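Local coordinates for nuclear polyadenylated rna-binding protein NAB2 (Saccharomyces cerevisiae, PDB 2V75), which binds the poly(A) tails of mRNAs, protects them from exosomal decay and takes part in nuclear mRNA export, which requires the N-terminal domain described here, at residues A74-A77 and L78-G81; G42-V45 and E46-V49. All coordinates share one frame; numbering follows the deposited sequence.

Contact 1. Residues A74-A77 and L78-G81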
ATOM      1  N   ALA A  74      -4.067  -6.908  -2.450  1.00 36.16           N
ATOM      2  CA  ALA A  74      -5.259  -6.173  -2.872  1.00 35.48           C
ATOM      3  C   ALA A  74      -5.361  -6.067  -4.405  1.00 34.85           C
ATOM      4  O   ALA A  74      -6.445  -6.281  -4.955  1.00 39.24           O
ATOM      5  CB  ALA A  74      -5.263  -4.796  -2.251  1.00 39.56           C
ATOM      6  N   LEU A  75      -4.237  -5.815  -5.072  1.00 37.70           N
ATOM      7  CA  LEU A  75      -4.191  -5.760  -6.530  1.00 38.22           C
ATOM      8  C   LEU A  75      -4.663  -7.089  -7.144  1.00 37.41           C
ATOM      9  O   LEU A  75      -5.466  -7.097  -8.074  1.00 35.45           O
ATOM     10  CB  LEU A  75      -2.769  -5.381  -6.985  1.00 40.70           C
ATOM     11  CG  LEU A  75      -2.529  -5.298  -8.499  1.00 39.90           C
ATOM     12  CD1 LEU A  75      -3.516  -4.311  -9.167  1.00 43.24           C
ATOM     13  CD2 LEU A  75      -1.042  -4.943  -8.782  1.00 43.26           C
ATOM     14  N   GLU A  76      -4.148  -8.222  -6.648  1.00 35.48           N
ATOM     15  CA  GLU A  76      -4.507  -9.513  -7.148  1.00 38.55           C
ATOM     16  C   GLU A  76      -5.984  -9.736  -6.940  1.00 35.72           C
ATOM     17  O   GLU A  76      -6.698 -10.137  -7.853  1.00 36.32           O
ATOM     18  CB  GLU A  76      -3.706 -10.606  -6.434  1.00 37.44           C
ATOM     19  CG  GLU A  76      -4.045 -12.001  -6.926  1.00 40.77           C
ATOM     20  CD  GLU A  76      -3.897 -12.172  -8.436  1.00 44.62           C
ATOM     21  OE1 GLU A  76      -2.972 -11.587  -9.048  1.00 42.79           O
ATOM     22  OE2 GLU A  76      -4.681 -12.961  -8.990  1.00 40.53           O
ATOM     23  N   ALA A  77      -6.465  -9.396  -5.746  1.00 38.39           N
ATOM     24  CA  ALA A  77      -7.877  -9.533  -5.410  1.00 35.86           C
ATOM     25  C   ALA A  77      -8.756  -8.743  -6.357  1.00 35.68           C
ATOM     26  O   ALA A  77      -9.741  -9.238  -6.900  1.00 37.85           O
ATOM     27  CB  ALA A  77      -8.142  -9.129  -3.975  1.00 40.42           C
ATOM     28  N   LEU A  78      -8.386  -7.489  -6.587  1.00 38.20           N
ATOM     29  CA  LEU A  78      -9.067  -6.705  -7.579  1.00 38.14           C
ATOM     30  C   LEU A  78      -9.137  -7.376  -8.971  1.00 38.02           C
ATOM     31  O   LEU A  78     -10.217  -7.406  -9.579  1.00 35.98           O
ATOM     32  CB  LEU A  78      -8.404  -5.343  -7.692  1.00 35.49           C
ATOM     33  CG  LEU A  78      -8.595  -4.401  -6.496  1.00 39.59           C
ATOM     34  CD1 LEU A  78      -7.646  -3.242  -6.716  1.00 39.34           C
ATOM     35  CD2 LEU A  78     -10.086  -3.922  -6.423  1.00 44.36           C
ATOM     36  N   GLN A  79      -8.000  -7.860  -9.475  1.00 36.38           N
ATOM     37  CA  GLN A  79      -7.939  -8.594 -10.757  1.00 42.41           C
ATOM     38  C   GLN A  79      -8.844  -9.831 -10.811  1.00 36.98           C
ATOM     39  O   GLN A  79      -9.366 -10.200 -11.864  1.00 32.74           O
ATOM     40  CB  GLN A  79      -6.482  -8.967 -11.081  1.00 48.47           C
ATOM     41  CG  GLN A  79      -5.626  -7.773 -11.547  1.00 49.98           C
ATOM     42  CD  GLN A  79      -4.122  -8.012 -11.447  1.00 56.75           C
ATOM     43  OE1 GLN A  79      -3.660  -8.894 -10.719  1.00 60.66           O
ATOM     44  NE2 GLN A  79      -3.346  -7.214 -12.177  1.00 60.72           N
ATOM     45  N   GLN A  80      -9.072 -10.456  -9.663  1.00 34.67           N
ATOM     46  CA  GLN A  80      -9.947 -11.606  -9.578  1.00 43.13           C
ATOM     47  C   GLN A  80     -11.399 -11.170  -9.433  1.00 46.32           C
ATOM     48  O   GLN A  80     -12.300 -11.999  -9.372  1.00 38.17           O
ATOM     49  CB  GLN A  80      -9.506 -12.476  -8.410  1.00 40.12           C
ATOM     50  CG  GLN A  80      -8.115 -13.017  -8.620  1.00 41.70           C
ATOM     51  CD  GLN A  80      -7.658 -13.889  -7.458  1.00 49.53           C
ATOM     52  OE1 GLN A  80      -8.415 -14.144  -6.516  1.00 55.26           O
ATOM     53  NE2 GLN A  80      -6.413 -14.349  -7.523  1.00 48.63           N
ATOM     54  N   GLY A  81     -11.625  -9.861  -9.373  1.00 41.89           N
ATOM     55  CA  GLY A  81     -12.976  -9.316  -9.437  1.00 41.00           C
ATOM     56  C   GLY A  81     -13.576  -8.931  -8.101  1.00 41.02           C
ATOM     57  O   GLY A  81     -14.760  -8.576  -8.028  1.00 37.85           O
TER

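Contact 2. Residues G42-V45 and E46-V49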
ATOM      1  N   GLY A  42       6.220  -3.139 -12.055  1.00 41.80           N
ATOM      2  CA  GLY A  42       6.925  -4.425 -12.013  1.00 47.97           C
ATOM      3  C   GLY A  42       7.884  -4.649 -10.842  1.00 37.10           C
ATOM      4  O   GLY A  42       8.740  -5.520 -10.921  1.00 44.29           O
ATOM      5  N   GLY A  43       7.787  -3.863  -9.777  1.00 41.79           N
ATOM      6  CA  GLY A  43       8.661  -4.138  -8.617  1.00 47.14           C
ATOM      7  C   GLY A  43       8.408  -5.481  -7.915  1.00 37.58           C
ATOM      8  O   GLY A  43       7.288  -5.982  -7.917  1.00 42.50           O
ATOM      9  N   THR A  44       9.438  -6.048  -7.313  1.00 46.24           N
ATOM     10  CA  THR A  44       9.271  -7.213  -6.440  1.00 43.12           C
ATOM     11  C   THR A  44       8.857  -6.703  -5.059  1.00 46.81           C
ATOM     12  O   THR A  44       8.967  -5.527  -4.791  1.00 42.43           O
ATOM     13  CB  THR A  44      10.532  -7.992  -6.336  1.00 42.24           C
ATOM     14  OG1 THR A  44      11.564  -7.136  -5.838  1.00 40.63           O
ATOM     15  CG2 THR A  44      10.951  -8.623  -7.687  1.00 40.34           C
ATOM     16  N   VAL A  45       8.350  -7.556  -4.180  1.00 39.16           N
ATOM     17  CA  VAL A  45       8.002  -7.114  -2.844  1.00 38.61           C
ATOM     18  C   VAL A  45       9.222  -6.464  -2.165  1.00 35.35           C
ATOM     19  O   VAL A  45       9.104  -5.375  -1.603  1.00 38.28           O
ATOM     20  CB  VAL A  45       7.470  -8.287  -1.990  1.00 39.49           C
ATOM     21  CG1 VAL A  45       7.203  -7.745  -0.581  1.00 47.34           C
ATOM     22  CG2 VAL A  45       6.206  -8.905  -2.637  1.00 43.98           C
ATOM     23  N   GLU A  46      10.349  -7.139  -2.197  1.00 40.03           N
ATOM     24  CA  GLU A  46      11.609  -6.651  -1.651  1.00 46.50           C
ATOM     25  C   GLU A  46      12.109  -5.313  -2.221  1.00 40.26           C
ATOM     26  O   GLU A  46      12.474  -4.425  -1.452  1.00 47.72           O
ATOM     27  CB  GLU A  46      12.683  -7.706  -1.901  1.00 54.66           C
ATOM     28  CG  GLU A  46      12.566  -8.438  -3.285  1.00 60.00           C
ATOM     29  CD  GLU A  46      11.831  -9.812  -3.261  1.00 62.47           C
ATOM     30  OE1 GLU A  46      10.583  -9.877  -3.033  1.00 37.14           O
ATOM     31  OE2 GLU A  46      12.551 -10.820  -3.504  1.00 68.93           O
ATOM     32  N   SER A  47      12.053  -5.159  -3.543  1.00 44.04           N
ATOM     33  CA  SER A  47      12.484  -3.931  -4.222  1.00 44.03           C
ATOM     34  C   SER A  47      11.567  -2.770  -3.874  1.00 40.91           C
ATOM     35  O   SER A  47      12.000  -1.630  -3.729  1.00 41.13           O
ATOM     36  CB  SER A  47      12.605  -4.109  -5.745  1.00 43.61           C
ATOM     37  OG  SER A  47      11.379  -3.827  -6.431  1.00 43.24           O
ATOM     38  N   VAL A  48      10.283  -3.014  -3.722  1.00 39.58           N
ATOM     39  CA  VAL A  48       9.391  -1.935  -3.363  1.00 37.55           C
ATOM     40  C   VAL A  48       9.657  -1.533  -1.894  1.00 42.31           C
ATOM     41  O   VAL A  48       9.680  -0.349  -1.570  1.00 38.01           O
ATOM     42  CB  VAL A  48       7.913  -2.281  -3.607  1.00 37.48           C
ATOM     43  CG1 VAL A  48       7.000  -1.174  -3.082  1.00 39.57           C
ATOM     44  CG2 VAL A  48       7.733  -2.663  -5.114  1.00 40.19           C
ATOM     45  N   VAL A  49       9.823  -2.503  -1.011  1.00 38.51           N
ATOM     46  CA  VAL A  49      10.069  -2.175   0.403  1.00 38.00           C
ATOM     47  C   VAL A  49      11.389  -1.428   0.561  1.00 41.47           C
ATOM     48  O   VAL A  49      11.457  -0.351   1.181  1.00 38.93           O
ATOM     49  CB  VAL A  49      10.010  -3.431   1.262  1.00 38.39           C
ATOM     50  CG1 VAL A  49      10.353  -3.099   2.731  1.00 44.24           C
ATOM     51  CG2 VAL A  49       8.586  -3.999   1.205  1.00 36.83           C
TER

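Contact 1. Residues A74-A77 and L78-G81
Leu78 packs back on Ala74 at the C-terminal end of helix 61-79, on its buried side, while Glu76 meets Gln80 on the exposed side. CG of Leu78 lies off the oxygen end of the Ala74 carbonyl, 3.2 Å from Ala74 O, the same oxygen that accepts the nearly straight bond from Leu78 N (2.8 Å, 171°). Its side chain also touches Ile13 of helix 7-18 and Ile87 of helix 84-93. A branched apolar side chain suits this buried face, and the small Ala74 is consistent with close packing against Leu10 and Ile13.

The helix ends in a Schellman motif, with Gly81 at positive phi, where a beta carbon would press on the carbonyl O of Gln80; Gly81 N reaches back to Leu78 O at 2.8 Å. Just before it, Gln80 N binds Glu76 O at 3.0 Å and, weakly, Ala77 O.

On the outer face, Gln80 NE2 donates to the anti lone pair of Glu76 OE2 over 2.7 Å. CG of Glu76 lies anti to its backbone N (chi1 -180°), and a bend at chi2 brings the carboxylate round to the extended glutamine. The carboxylate and amide planes are 70° apart, and Glu76 OE2 is tilted from the amide plane of Gln80.

Contact 2. Residues G42-V45 and E46-V49
Thr44 and Ser47 meet through both their side chains and their backbones at the start of helix 45-55. Thr44 OG1 accepts from Ser47 N at 3.1 Å with an angle of 155°; with chi1 at 58°, the hydroxyl sits between the backbone N and the carbonyl carbon, facing the first turn. In return Ser47 OG takes a weak bond from Thr44 N, also 3.1 Å long.

The close packing is on the inner side. Val48 CG2 lies 3.1 Å from Thr44 O, which is also bonded by Val48 N, and the same methyl, Val48 CG2, is 3.9 Å from Gly43 CA. Glycine fits here because a beta carbon would run into that methyl. Val49 CG2 likewise sits against Val45 O, whereas the methyls Val45 CG1 and Val49 CG2 are 4.4 Å apart, a looser approach. Beta-branched valines give this side a compact apolar surface, which helix 61-79 covers with Val68 and Phe72.

Toward solvent, Glu46 folds back across Thr44, its CG 3.0 Å from Thr44 OG1. The bend at chi2 (-97°) brings Glu46 OE1 near the backbone N and CB of Val45, in the first turn, where a negative charge would probably interact favourably with the helix dipole.

The reciprocal pairing of Thr44 and Ser47, with threonine at the N-cap, is the classic capping box of a helix start.

Contact 2 comes first along the chain, spanning the end of helix 28-40 and the start of helix 45-55, and contact 1 follows at the end of helix 61-79, the next helix in sequence. Their centres are about 18 Å apart and their nearest atoms about 8 Å, so they do not touch. Helix 61-79 nevertheless joins them: its residues Val68 and Phe72 pack on the valines of 42-49, and its last turns, in 74-81, lie against helices 7-18 and 84-93. Both lie in the all-helical N-terminal domain of Nab2, whose family is grouped with PWI-like domains; here such defined helix ends set the points at which the chain turns between packed helices.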